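Long-range contacts in glucose-6-phosphate isomerase (Thermus thermophilus, PDB 1ZZG), which probably catalyses the reversible isomerisation of glucose 6-phosphate to fructose 6-phosphate in glycolysis and gluconeogenesis: residues R7-F12 with G358-A363; F247-E252 with A309-E314; E149-H154 with E171-K176; H154-T159 with K176-P181. One frame throughout, in Å; residues are numbered along the deposited sequence.

Interaction 1. Residues R7-F12 with G358-A363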
loop_
_atom_site.group_PDB
_atom_site.type_symbol
_atom_site.label_atom_id
_atom_site.label_comp_id
_atom_site.label_asym_id
_atom_site.label_seq_id
_atom_site.Cartn_x
_atom_site.Cartn_y
_atom_site.Cartn_z
ATOM N N ARG A 7 -27.479 3.217 -2.703
ATOM C CA ARG A 7 -28.237 4.013 -3.664
ATOM C C ARG A 7 -28.093 3.567 -5.115
ATOM O O ARG A 7 -29.020 3.745 -5.903
ATOM C CB ARG A 7 -27.853 5.499 -3.548
ATOM C CG ARG A 7 -26.512 5.851 -4.179
ATOM C CD ARG A 7 -26.125 7.309 -3.950
ATOM N NE ARG A 7 -25.802 7.582 -2.552
ATOM C CZ ARG A 7 -25.160 8.670 -2.133
ATOM N NH1 ARG A 7 -24.775 9.589 -3.007
ATOM N NH2 ARG A 7 -24.896 8.837 -0.845
ATOM N N PHE A 8 -26.946 2.989 -5.475
ATOM C CA PHE A 8 -26.726 2.547 -6.851
ATOM C C PHE A 8 -26.937 1.055 -7.054
ATOM O O PHE A 8 -26.495 0.484 -8.048
ATOM C CB PHE A 8 -25.323 2.949 -7.318
ATOM C CG PHE A 8 -25.084 4.430 -7.279
ATOM C CD1 PHE A 8 -25.903 5.295 -8.001
ATOM C CD2 PHE A 8 -24.073 4.968 -6.490
ATOM C CE1 PHE A 8 -25.721 6.676 -7.933
ATOM C CE2 PHE A 8 -23.882 6.348 -6.416
ATOM C CZ PHE A 8 -24.711 7.203 -7.139
ATOM N N LEU A 9 -27.609 0.433 -6.093
ATOM C CA LEU A 9 -27.931 -0.989 -6.146
ATOM C C LEU A 9 -29.413 -1.056 -5.763
ATOM O O LEU A 9 -29.767 -1.483 -4.665
ATOM C CB LEU A 9 -27.081 -1.776 -5.139
ATOM C CG LEU A 9 -25.557 -1.771 -5.318
ATOM C CD1 LEU A 9 -24.901 -2.460 -4.125
ATOM C CD2 LEU A 9 -25.185 -2.477 -6.607
ATOM N N PRO A 10 -30.297 -0.626 -6.679
ATOM C CA PRO A 10 -31.750 -0.608 -6.476
ATOM C C PRO A 10 -32.415 -1.929 -6.094
ATOM O O PRO A 10 -33.451 -1.932 -5.429
ATOM C CB PRO A 10 -32.271 -0.058 -7.804
ATOM C CG PRO A 10 -31.277 -0.582 -8.789
ATOM C CD PRO A 10 -29.969 -0.303 -8.080
ATOM N N GLY A 11 -31.834 -3.045 -6.513
ATOM C CA GLY A 11 -32.430 -4.330 -6.190
ATOM C C GLY A 11 -32.004 -4.946 -4.863
ATOM O O GLY A 11 -32.383 -6.078 -4.563
ATOM N N PHE A 12 -31.241 -4.210 -4.058
ATOM C CA PHE A 12 -30.766 -4.743 -2.785
ATOM C C PHE A 12 -31.834 -5.043 -1.729
ATOM O O PHE A 12 -31.777 -6.076 -1.068
ATOM C CB PHE A 12 -29.705 -3.825 -2.172
ATOM C CG PHE A 12 -29.064 -4.398 -0.939
ATOM C CD1 PHE A 12 -28.308 -5.567 -1.012
ATOM C CD2 PHE A 12 -29.257 -3.803 0.298
ATOM C CE1 PHE A 12 -27.754 -6.140 0.140
ATOM C CE2 PHE A 12 -28.710 -4.364 1.457
ATOM C CZ PHE A 12 -27.956 -5.536 1.376
ATOM N N GLY A 358 -21.149 1.703 -14.589
ATOM C CA GLY A 358 -21.760 0.381 -14.536
ATOM C C GLY A 358 -21.201 -0.606 -13.518
ATOM O O GLY A 358 -21.603 -1.775 -13.501
ATOM N N GLN A 359 -20.283 -0.152 -12.668
ATOM C CA GLN A 359 -19.688 -1.028 -11.663
ATOM C C GLN A 359 -20.601 -1.202 -10.453
ATOM O O GLN A 359 -21.324 -0.284 -10.066
ATOM C CB GLN A 359 -18.336 -0.466 -11.182
ATOM C CG GLN A 359 -17.226 -0.476 -12.225
ATOM C CD GLN A 359 -16.649 -1.856 -12.473
ATOM O OE1 GLN A 359 -17.241 -2.865 -12.102
ATOM N NE2 GLN A 359 -15.492 -1.905 -13.115
ATOM N N ARG A 360 -20.573 -2.393 -9.865
ATOM C CA ARG A 360 -21.364 -2.659 -8.676
ATOM C C ARG A 360 -20.596 -2.008 -7.528
ATOM O O ARG A 360 -19.506 -2.456 -7.162
ATOM C CB ARG A 360 -21.511 -4.169 -8.456
ATOM C CG ARG A 360 -22.544 -4.832 -9.377
ATOM C CD ARG A 360 -23.935 -4.277 -9.080
ATOM N NE ARG A 360 -24.998 -4.841 -9.910
ATOM C CZ ARG A 360 -25.528 -6.049 -9.750
ATOM N NH1 ARG A 360 -25.100 -6.850 -8.785
ATOM N NH2 ARG A 360 -26.496 -6.453 -10.562
ATOM N N VAL A 361 -21.165 -0.942 -6.972
ATOM C CA VAL A 361 -20.519 -0.211 -5.893
ATOM C C VAL A 361 -21.484 0.220 -4.793
ATOM O O VAL A 361 -22.662 0.466 -5.045
ATOM C CB VAL A 361 -19.808 1.050 -6.447
ATOM C CG1 VAL A 361 -20.829 1.978 -7.105
ATOM C CG2 VAL A 361 -19.067 1.771 -5.328
ATOM N N TYR A 362 -20.966 0.301 -3.573
ATOM C CA TYR A 362 -21.739 0.724 -2.416
ATOM C C TYR A 362 -20.792 1.483 -1.507
ATOM O O TYR A 362 -19.575 1.452 -1.706
ATOM C CB TYR A 362 -22.341 -0.488 -1.684
ATOM C CG TYR A 362 -21.342 -1.428 -1.040
ATOM C CD1 TYR A 362 -20.928 -1.243 0.280
ATOM C CD2 TYR A 362 -20.830 -2.519 -1.744
ATOM C CE1 TYR A 362 -20.033 -2.125 0.885
ATOM C CE2 TYR A 362 -19.933 -3.408 -1.149
ATOM C CZ TYR A 362 -19.543 -3.205 0.162
ATOM O OH TYR A 362 -18.689 -4.091 0.756
ATOM N N ALA A 363 -21.337 2.168 -0.512
ATOM C CA ALA A 363 -20.497 2.942 0.383
ATOM C C ALA A 363 -20.818 2.736 1.845
ATOM O O ALA A 363 -21.961 2.472 2.215
ATOM C CB ALA A 363 -20.608 4.431 0.041
HETATM O O HOH W 1 -24.772 1.843 -3.958
HETATM O O HOH W 2 -23.790 -0.133 -8.355
#

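Interaction 2. Residues F247-E252 with A309-E314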
loop_
_atom_site.group_PDB
_atom_site.type_symbol
_atom_site.label_atom_id
_atom_site.label_comp_id
_atom_site.label_asym_id
_atom_site.label_seq_id
_atom_site.Cartn_x
_atom_site.Cartn_y
_atom_site.Cartn_z
ATOM N N PHE A 247 -11.551 -2.312 -1.948
ATOM C CA PHE A 247 -11.826 -1.686 -0.657
ATOM C C PHE A 247 -11.090 -0.346 -0.729
ATOM O O PHE A 247 -9.866 -0.290 -0.589
ATOM C CB PHE A 247 -11.274 -2.559 0.484
ATOM C CG PHE A 247 -11.600 -2.045 1.863
ATOM C CD1 PHE A 247 -12.883 -2.175 2.389
ATOM C CD2 PHE A 247 -10.623 -1.417 2.633
ATOM C CE1 PHE A 247 -13.188 -1.688 3.658
ATOM C CE2 PHE A 247 -10.916 -0.929 3.896
ATOM C CZ PHE A 247 -12.202 -1.064 4.413
ATOM N N MET A 248 -11.847 0.726 -0.954
ATOM C CA MET A 248 -11.288 2.066 -1.108
ATOM C C MET A 248 -11.657 3.027 0.020
ATOM O O MET A 248 -12.830 3.313 0.248
ATOM C CB MET A 248 -11.751 2.627 -2.455
ATOM C CG MET A 248 -11.153 3.958 -2.864
ATOM S SD MET A 248 -11.681 4.341 -4.566
ATOM C CE MET A 248 -10.848 5.893 -4.848
ATOM N N VAL A 249 -10.642 3.548 0.707
ATOM C CA VAL A 249 -10.868 4.457 1.825
ATOM C C VAL A 249 -10.485 5.903 1.525
ATOM O O VAL A 249 -9.350 6.184 1.143
ATOM C CB VAL A 249 -10.077 3.994 3.069
ATOM C CG1 VAL A 249 -10.376 4.905 4.250
ATOM C CG2 VAL A 249 -10.435 2.558 3.400
ATOM N N TYR A 250 -11.438 6.814 1.706
ATOM C CA TYR A 250 -11.200 8.232 1.472
ATOM C C TYR A 250 -10.675 8.937 2.709
ATOM O O TYR A 250 -11.383 9.722 3.340
ATOM C CB TYR A 250 -12.477 8.926 0.989
ATOM C CG TYR A 250 -12.588 8.908 -0.510
ATOM C CD1 TYR A 250 -12.948 7.747 -1.189
ATOM C CD2 TYR A 250 -12.238 10.033 -1.261
ATOM C CE1 TYR A 250 -12.952 7.700 -2.580
ATOM C CE2 TYR A 250 -12.236 9.997 -2.654
ATOM C CZ TYR A 250 -12.590 8.830 -3.304
ATOM O OH TYR A 250 -12.558 8.788 -4.680
ATOM N N SER A 251 -9.422 8.647 3.036
ATOM C CA SER A 251 -8.752 9.227 4.190
ATOM C C SER A 251 -7.272 8.891 4.110
ATOM O O SER A 251 -6.899 7.829 3.615
ATOM C CB SER A 251 -9.330 8.653 5.488
ATOM O OG SER A 251 -8.599 9.104 6.618
ATOM N N GLU A 252 -6.428 9.806 4.576
ATOM C CA GLU A 252 -4.993 9.556 4.581
ATOM C C GLU A 252 -4.632 8.997 5.961
ATOM O O GLU A 252 -3.738 8.159 6.090
ATOM C CB GLU A 252 -4.218 10.849 4.295
ATOM C CG GLU A 252 -2.695 10.706 4.324
ATOM C CD GLU A 252 -2.128 9.798 3.227
ATOM O OE1 GLU A 252 -2.857 9.435 2.275
ATOM O OE2 GLU A 252 -0.928 9.454 3.318
ATOM N N ALA A 309 -16.293 -1.217 -2.609
ATOM C CA ALA A 309 -16.792 -0.649 -1.377
ATOM C C ALA A 309 -15.968 0.601 -1.096
ATOM O O ALA A 309 -14.735 0.556 -1.081
ATOM C CB ALA A 309 -16.642 -1.645 -0.237
ATOM N N LEU A 310 -16.657 1.718 -0.898
ATOM C CA LEU A 310 -16.003 2.983 -0.602
ATOM C C LEU A 310 -16.312 3.415 0.826
ATOM O O LEU A 310 -17.472 3.555 1.210
ATOM C CB LEU A 310 -16.458 4.078 -1.579
ATOM C CG LEU A 310 -15.612 4.348 -2.829
ATOM C CD1 LEU A 310 -15.549 3.113 -3.708
ATOM C CD2 LEU A 310 -16.211 5.516 -3.596
ATOM N N VAL A 311 -15.262 3.617 1.610
ATOM C CA VAL A 311 -15.399 4.048 2.992
ATOM C C VAL A 311 -15.211 5.556 2.986
ATOM O O VAL A 311 -14.132 6.048 2.640
ATOM C CB VAL A 311 -14.325 3.386 3.869
ATOM C CG1 VAL A 311 -14.447 3.868 5.314
ATOM C CG2 VAL A 311 -14.470 1.880 3.783
ATOM N N ILE A 312 -16.255 6.285 3.371
ATOM C CA ILE A 312 -16.219 7.745 3.351
ATOM C C ILE A 312 -16.573 8.429 4.669
ATOM O O ILE A 312 -17.635 8.180 5.242
ATOM C CB ILE A 312 -17.201 8.282 2.287
ATOM C CG1 ILE A 312 -16.923 7.615 0.940
ATOM C CG2 ILE A 312 -17.115 9.799 2.218
ATOM C CD1 ILE A 312 -17.999 7.865 -0.096
ATOM N N PRO A 313 -15.688 9.312 5.164
ATOM C CA PRO A 313 -15.956 10.023 6.416
ATOM C C PRO A 313 -16.958 11.142 6.121
ATOM O O PRO A 313 -17.014 11.642 4.999
ATOM C CB PRO A 313 -14.581 10.557 6.799
ATOM C CG PRO A 313 -13.979 10.859 5.463
ATOM C CD PRO A 313 -14.338 9.626 4.664
ATOM N N GLU A 314 -17.750 11.535 7.109
ATOM C CA GLU A 314 -18.729 12.594 6.876
ATOM C C GLU A 314 -18.374 13.920 7.529
ATOM O O GLU A 314 -19.024 14.933 7.275
ATOM C CB GLU A 314 -20.111 12.144 7.342
ATOM C CG GLU A 314 -20.645 10.969 6.551
ATOM C CD GLU A 314 -22.101 10.684 6.841
ATOM O OE1 GLU A 314 -22.431 10.372 8.003
ATOM O OE2 GLU A 314 -22.914 10.771 5.899
#

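Interaction 3. Residues E149-H154 with E171-K176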
loop_
_atom_site.group_PDB
_atom_site.type_symbol
_atom_site.label_atom_id
_atom_site.label_comp_id
_atom_site.label_asym_id
_atom_site.label_seq_id
_atom_site.Cartn_x
_atom_site.Cartn_y
_atom_site.Cartn_z
ATOM N N GLU A 149 22.590 -3.766 31.798
ATOM C CA GLU A 149 21.582 -4.413 32.634
ATOM C C GLU A 149 20.181 -3.847 32.481
ATOM O O GLU A 149 19.207 -4.460 32.915
ATOM C CB GLU A 149 21.988 -4.324 34.109
ATOM C CG GLU A 149 23.002 -5.357 34.509
ATOM C CD GLU A 149 22.523 -6.754 34.193
ATOM O OE1 GLU A 149 21.512 -7.191 34.783
ATOM O OE2 GLU A 149 23.153 -7.414 33.344
ATOM N N ASP A 150 20.074 -2.677 31.869
ATOM C CA ASP A 150 18.776 -2.053 31.706
ATOM C C ASP A 150 18.083 -2.437 30.399
ATOM O O ASP A 150 17.052 -1.865 30.057
ATOM C CB ASP A 150 18.925 -0.535 31.793
ATOM C CG ASP A 150 17.610 0.162 32.056
ATOM O OD1 ASP A 150 16.942 -0.195 33.051
ATOM O OD2 ASP A 150 17.246 1.063 31.270
ATOM N N TRP A 151 18.630 -3.409 29.675
ATOM C CA TRP A 151 18.022 -3.811 28.411
ATOM C C TRP A 151 16.623 -4.401 28.571
ATOM O O TRP A 151 15.728 -4.108 27.779
ATOM C CB TRP A 151 18.913 -4.811 27.655
ATOM C CG TRP A 151 18.998 -6.197 28.247
ATOM C CD1 TRP A 151 19.911 -6.645 29.162
ATOM C CD2 TRP A 151 18.157 -7.321 27.937
ATOM N NE1 TRP A 151 19.697 -7.974 29.434
ATOM C CE2 TRP A 151 18.627 -8.417 28.699
ATOM C CE3 TRP A 151 17.053 -7.509 27.089
ATOM C CZ2 TRP A 151 18.030 -9.691 28.640
ATOM C CZ3 TRP A 151 16.458 -8.774 27.030
ATOM C CH2 TRP A 151 16.951 -9.848 27.802
ATOM N N ARG A 152 16.431 -5.221 29.598
ATOM C CA ARG A 152 15.133 -5.854 29.823
ATOM C C ARG A 152 13.952 -4.896 29.849
ATOM O O ARG A 152 12.857 -5.256 29.415
ATOM C CB ARG A 152 15.156 -6.664 31.117
ATOM C CG ARG A 152 16.149 -7.809 31.075
ATOM C CD ARG A 152 16.026 -8.740 32.270
ATOM N NE ARG A 152 16.973 -9.842 32.142
ATOM C CZ ARG A 152 18.281 -9.729 32.355
ATOM N NH1 ARG A 152 18.799 -8.563 32.722
ATOM N NH2 ARG A 152 19.074 -10.775 32.167
ATOM N N ARG A 153 14.162 -3.681 30.347
ATOM C CA ARG A 153 13.075 -2.717 30.417
ATOM C C ARG A 153 12.690 -2.206 29.033
ATOM O O ARG A 153 11.589 -1.688 28.847
ATOM C CB ARG A 153 13.460 -1.527 31.302
ATOM C CG ARG A 153 12.278 -0.632 31.662
ATOM C CD ARG A 153 12.692 0.620 32.433
ATOM N NE ARG A 153 11.530 1.445 32.769
ATOM C CZ ARG A 153 11.596 2.677 33.271
ATOM N NH1 ARG A 153 12.770 3.248 33.502
ATOM N NH2 ARG A 153 10.482 3.343 33.538
ATOM N N HIS A 154 13.598 -2.355 28.069
ATOM C CA HIS A 154 13.354 -1.876 26.712
ATOM C C HIS A 154 12.761 -2.921 25.760
ATOM O O HIS A 154 12.600 -2.659 24.568
ATOM C CB HIS A 154 14.656 -1.313 26.127
ATOM C CG HIS A 154 15.141 -0.075 26.818
ATOM N ND1 HIS A 154 15.106 1.170 26.229
ATOM C CD2 HIS A 154 15.641 0.113 28.064
ATOM C CE1 HIS A 154 15.563 2.072 27.080
ATOM N NE2 HIS A 154 15.892 1.457 28.202
ATOM N N GLU A 171 9.365 -15.184 30.118
ATOM C CA GLU A 171 9.346 -15.667 31.496
ATOM C C GLU A 171 10.759 -15.930 32.017
ATOM O O GLU A 171 11.055 -15.670 33.184
ATOM C CB GLU A 171 8.488 -16.934 31.600
ATOM C CG GLU A 171 7.048 -16.706 31.169
ATOM C CD GLU A 171 6.163 -17.928 31.348
ATOM O OE1 GLU A 171 6.572 -19.037 30.942
ATOM O OE2 GLU A 171 5.045 -17.772 31.884
ATOM N N ARG A 172 11.625 -16.439 31.147
ATOM C CA ARG A 172 13.012 -16.716 31.509
ATOM C C ARG A 172 13.766 -15.430 31.845
ATOM O O ARG A 172 14.509 -15.370 32.821
ATOM C CB ARG A 172 13.725 -17.421 30.351
ATOM C CG ARG A 172 15.237 -17.506 30.509
ATOM C CD ARG A 172 15.917 -17.787 29.174
ATOM N NE ARG A 172 17.376 -17.831 29.276
ATOM C CZ ARG A 172 18.058 -18.751 29.954
ATOM N NH1 ARG A 172 17.417 -19.714 30.603
ATOM N NH2 ARG A 172 19.384 -18.716 29.972
ATOM N N GLU A 173 13.564 -14.401 31.029
ATOM C CA GLU A 173 14.242 -13.123 31.209
ATOM C C GLU A 173 13.526 -12.107 32.094
ATOM O O GLU A 173 14.075 -11.041 32.382
ATOM C CB GLU A 173 14.509 -12.491 29.844
ATOM C CG GLU A 173 15.471 -13.275 28.965
ATOM C CD GLU A 173 16.870 -13.367 29.559
ATOM O OE1 GLU A 173 17.177 -12.611 30.506
ATOM O OE2 GLU A 173 17.667 -14.194 29.068
ATOM N N GLY A 174 12.310 -12.423 32.524
ATOM C CA GLY A 174 11.579 -11.495 33.368
ATOM C C GLY A 174 11.163 -10.251 32.606
ATOM O O GLY A 174 11.281 -9.124 33.104
ATOM N N LEU A 175 10.673 -10.460 31.389
ATOM C CA LEU A 175 10.239 -9.361 30.538
ATOM C C LEU A 175 8.750 -9.110 30.692
ATOM O O LEU A 175 7.983 -10.030 30.981
ATOM C CB LEU A 175 10.527 -9.688 29.071
ATOM C CG LEU A 175 11.957 -10.122 28.747
ATOM C CD1 LEU A 175 12.058 -10.473 27.274
ATOM C CD2 LEU A 175 12.929 -9.007 29.114
ATOM N N LYS A 176 8.337 -7.861 30.505
ATOM C CA LYS A 176 6.920 -7.545 30.584
ATOM C C LYS A 176 6.311 -8.266 29.391
ATOM O O LYS A 176 6.906 -8.313 28.311
ATOM C CB LYS A 176 6.677 -6.046 30.437
ATOM C CG LYS A 176 5.216 -5.648 30.596
ATOM C CD LYS A 176 4.739 -5.889 32.024
ATOM C CE LYS A 176 3.307 -5.418 32.229
ATOM N NZ LYS A 176 2.360 -6.208 31.403
HETATM O O HOH W 3 10.078 -5.778 29.904
#

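Interaction 4. Residues H154-T159 with K176-P181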
loop_
_atom_site.group_PDB
_atom_site.type_symbol
_atom_site.label_atom_id
_atom_site.label_comp_id
_atom_site.label_asym_id
_atom_site.label_seq_id
_atom_site.Cartn_x
_atom_site.Cartn_y
_atom_site.Cartn_z
ATOM N N HIS A 154 13.598 -2.355 28.069
ATOM C CA HIS A 154 13.354 -1.876 26.712
ATOM C C HIS A 154 12.761 -2.921 25.760
ATOM O O HIS A 154 12.600 -2.659 24.568
ATOM C CB HIS A 154 14.656 -1.313 26.127
ATOM C CG HIS A 154 15.141 -0.075 26.818
ATOM N ND1 HIS A 154 15.106 1.170 26.229
ATOM C CD2 HIS A 154 15.641 0.113 28.064
ATOM C CE1 HIS A 154 15.563 2.072 27.080
ATOM N NE2 HIS A 154 15.892 1.457 28.202
ATOM N N LEU A 155 12.446 -4.102 26.285
ATOM C CA LEU A 155 11.858 -5.166 25.475
ATOM C C LEU A 155 10.580 -5.690 26.121
ATOM O O LEU A 155 10.593 -6.180 27.253
ATOM C CB LEU A 155 12.846 -6.323 25.293
ATOM C CG LEU A 155 12.302 -7.533 24.521
ATOM C CD1 LEU A 155 11.925 -7.117 23.108
ATOM C CD2 LEU A 155 13.351 -8.638 24.484
ATOM N N VAL A 156 9.472 -5.568 25.397
ATOM C CA VAL A 156 8.180 -6.036 25.873
ATOM C C VAL A 156 7.647 -7.036 24.848
ATOM O O VAL A 156 7.771 -6.825 23.640
ATOM C CB VAL A 156 7.195 -4.853 26.055
ATOM C CG1 VAL A 156 7.081 -4.057 24.769
ATOM C CG2 VAL A 156 5.836 -5.369 26.503
ATOM N N VAL A 157 7.059 -8.124 25.331
ATOM C CA VAL A 157 6.551 -9.170 24.446
ATOM C C VAL A 157 5.028 -9.311 24.440
ATOM O O VAL A 157 4.376 -9.183 25.472
ATOM C CB VAL A 157 7.176 -10.537 24.831
ATOM C CG1 VAL A 157 6.667 -11.638 23.922
ATOM C CG2 VAL A 157 8.688 -10.449 24.745
ATOM N N THR A 158 4.474 -9.573 23.259
ATOM C CA THR A 158 3.036 -9.774 23.092
ATOM C C THR A 158 2.911 -11.111 22.371
ATOM O O THR A 158 3.264 -11.222 21.196
ATOM C CB THR A 158 2.411 -8.653 22.234
ATOM O OG1 THR A 158 2.578 -7.394 22.902
ATOM C CG2 THR A 158 0.932 -8.920 22.001
ATOM N N THR A 159 2.414 -12.128 23.074
ATOM C CA THR A 159 2.305 -13.465 22.498
ATOM C C THR A 159 1.283 -14.323 23.257
ATOM O O THR A 159 0.684 -13.867 24.232
ATOM C CB THR A 159 3.695 -14.160 22.541
ATOM O OG1 THR A 159 3.676 -15.359 21.760
ATOM C CG2 THR A 159 4.074 -14.502 23.977
ATOM N N LYS A 176 8.337 -7.861 30.505
ATOM C CA LYS A 176 6.920 -7.545 30.584
ATOM C C LYS A 176 6.311 -8.266 29.391
ATOM O O LYS A 176 6.906 -8.313 28.311
ATOM C CB LYS A 176 6.677 -6.046 30.437
ATOM C CG LYS A 176 5.216 -5.648 30.596
ATOM C CD LYS A 176 4.739 -5.889 32.024
ATOM C CE LYS A 176 3.307 -5.418 32.229
ATOM N NZ LYS A 176 2.360 -6.208 31.403
ATOM N N ALA A 177 5.134 -8.841 29.578
ATOM C CA ALA A 177 4.500 -9.553 28.483
ATOM C C ALA A 177 2.993 -9.382 28.504
ATOM O O ALA A 177 2.364 -9.350 29.564
ATOM C CB ALA A 177 4.865 -11.032 28.542
ATOM N N PHE A 178 2.429 -9.247 27.314
ATOM C CA PHE A 178 0.998 -9.095 27.154
ATOM C C PHE A 178 0.532 -10.320 26.396
ATOM O O PHE A 178 1.307 -10.936 25.665
ATOM C CB PHE A 178 0.692 -7.810 26.388
ATOM C CG PHE A 178 0.841 -6.567 27.218
ATOM C CD1 PHE A 178 -0.155 -6.191 28.113
ATOM C CD2 PHE A 178 1.979 -5.776 27.108
ATOM C CE1 PHE A 178 -0.026 -5.042 28.883
ATOM C CE2 PHE A 178 2.123 -4.623 27.872
ATOM C CZ PHE A 178 1.117 -4.253 28.761
ATOM N N ALA A 179 -0.738 -10.667 26.563
ATOM C CA ALA A 179 -1.270 -11.859 25.937
ATOM C C ALA A 179 -2.211 -11.695 24.757
ATOM O O ALA A 179 -3.068 -10.814 24.734
ATOM C CB ALA A 179 -1.960 -12.713 27.001
ATOM N N ILE A 180 -2.020 -12.557 23.768
ATOM C CA ILE A 180 -2.911 -12.612 22.625
ATOM C C ILE A 180 -3.735 -13.831 23.038
ATOM O O ILE A 180 -3.197 -14.936 23.179
ATOM C CB ILE A 180 -2.177 -12.926 21.311
ATOM C CG1 ILE A 180 -1.273 -11.754 20.925
ATOM C CG2 ILE A 180 -3.198 -13.199 20.200
ATOM C CD1 ILE A 180 -0.429 -12.019 19.678
ATOM N N PRO A 181 -5.041 -13.641 23.280
ATOM C CA PRO A 181 -5.904 -14.754 23.687
ATOM C C PRO A 181 -5.801 -15.965 22.765
ATOM O O PRO A 181 -5.713 -15.835 21.545
ATOM C CB PRO A 181 -7.301 -14.137 23.668
ATOM C CG PRO A 181 -7.040 -12.699 23.976
ATOM C CD PRO A 181 -5.817 -12.396 23.149
HETATM O O HOH W 3 10.078 -5.778 29.904
#

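Interaction 1. Residues R7-F12 with G358-A363
Leu9, packed on Arg360 and Tyr362, carries an apolar, water-bridged contact that lays the loop between strand 3-5 and helix 12-18 along the start of strand 360-366, near the rim of the mixed sheet. The backbones stay apart, Phe8 and Val361 having their CA atoms 6.9 Å from each other, and two waters bridge them. One accepts from Phe8 N (2.9 Å) and donates to Val361 O (2.7 Å); the other donates to Phe8 O and accepts from Val361 N. With CG anti to the carbonyl carbon (chi1 -62°), Leu9 spreads its two methyls along the strand about Val361 O: CD2 lies 3.3 Å from Arg360 CD, CD1 4.0 Å from Tyr362 CB. The guanidinium of Arg360 finds its polar partner elsewhere, through NH1 to His239. Replacing Leu9 by alanine would remove both methyls and is likely to leave Arg360 CD and Tyr362 CB without their apolar partner on the loop. With no direct hydrogen bond across, the loop follows the strand through two water bridges and the apolar packing of Leu9, with Phe8 more loosely on Val361.

Interaction 2. Residues F247-E252 with A309-E314
Met248 and Leu310 sit in register in a parallel strand pair, 244-249 with 306-313, inside the mixed sheet. The strand axes come within 4.7 Å and run 17° apart. Met248 N donates to Ala309 O (2.9 Å), Met248 O accepts from Val311 N (2.8 Å), and Tyr250 N donates to Val311 O (3.0 Å), all nearly straight. Side chains alternate between the faces. On one, Met248 and Leu310 lie alongside each other, CB to CD1 4.0 Å; on the other, Val311 CG2 touches CZ of Phe247 (3.8 Å), whose ring is carried there with CG anti to the backbone N (chi1 -176°), and Val249 packs its CG2 on Val311 CB. Tyr250, centre of an inverse gamma turn, sets its CE1 4.1 Å from Leu310 CD2, and its buried carbonyl O has no polar partner, meeting Pro313 CD instead. Helix 339-356 covers the Leu310 and Tyr250 side, helix 371-391 packs against Phe247 and Val311, and strands 278-287 and 360-366 flank the pair.

Interaction 3. Residues E149-H154 with E171-K176
Arg152 and Leu175 mark the closest backbone approach, 6.1 Å between CA atoms, where a 3-10 turn passes the loop leaving helix 165-173 through Gly174 at positive phi. Arg152 grips Glu173 in a side-on salt bridge, NE and NH2 both donating to the one oxygen OE1, at 3.2 Å and 3.1 Å. Both bonds are bent, near 140°, and OE1 lies 16° out of the guanidinium plane. The arginine chain is extended from CG to NE, which carries the charged group past Leu175, whose CD2 rests 3.8 Å from Arg152 CB. The Trp151 indole lies against this chain: Arg152 CG stands over the centre of one face, 3.5 Å above it, and the ring presents its edge to Glu173, with OE1 3.6 Å from CZ2. A methionine in place of Arg152 would probably leave Glu173 OE1 without either donor and the carboxylate freer to turn. Glu149 and Arg172 extend the pair by long ionic links into a four-residue network. A water accepts from Lys176 N and donates to Arg152 O. The contact joins one end of a beta-alpha-beta unit, where the turn entering strand 155-159 meets the link from helix 165-173 to strand 176-179.

Interaction 4. Residues H154-T159 with K176-P181
The Phe178 ring is met at its edge, near its plane, by Val156 CG2, 3.9 Å from CD2, while Lys176 NZ stands 3.5 Å above one face, offset toward the rim, in a cation-pi contact. Lys176 reaches that face because its chain bends at chi2 (67°) and again at chi4. The ring and the methyl belong to a parallel strand pair, 155-159 with 176-179, joined by helix 165-173 as a beta-alpha-beta crossover, and strand 176-179 is an outermost strand of the five-stranded parallel sheet within this chain. The strand axes run 20° apart. Lys176 O accepts from Val157 N, Val157 O from Phe178 N (2.7 Å) and Phe178 O from Thr159 N (3.1 Å). Val157 and Ala177 lie on the face turned to helix 165-173; Val156 and Phe178 lie on the other, against helix 52-61. Thr158 shares that second face and uses its two branches differently: CG2 touches Ile180 CG1 at 3.7 Å, with the side chains crossing at about a right angle, and OG1 accepts from Asn121. Thr159 OG1 bonds instead to Ser124 O. At the far end the approach changes: Ile180 N reaches Thr159 O, an oxygen that also accepts from Arg167 NH2, at 3.0 Å from well above the carbonyl plane, 62° out of it.

Interactions 2 and 4 are buried parallel strand pairs, one in each of the two sheets, built on backbone ladders; their side chains are apolar on both faces in interaction 2, mixed with threonines and a lysine in interaction 4. Interactions 1 and 3 are partly buried; there no direct backbone bond crosses, and waters mediate in both, with a salt bridge added in interaction 3. Interactions 1 and 2 meet in the mixed sheet, where Tyr362 packs on Ala309. Interactions 3 and 4 belong to one beta-alpha-beta unit and share His154, Lys176 and a water; Leu175 packs on Leu155 between them. Interactions 1 and 2 lie on the opposite side of the chain centre from 3 and 4.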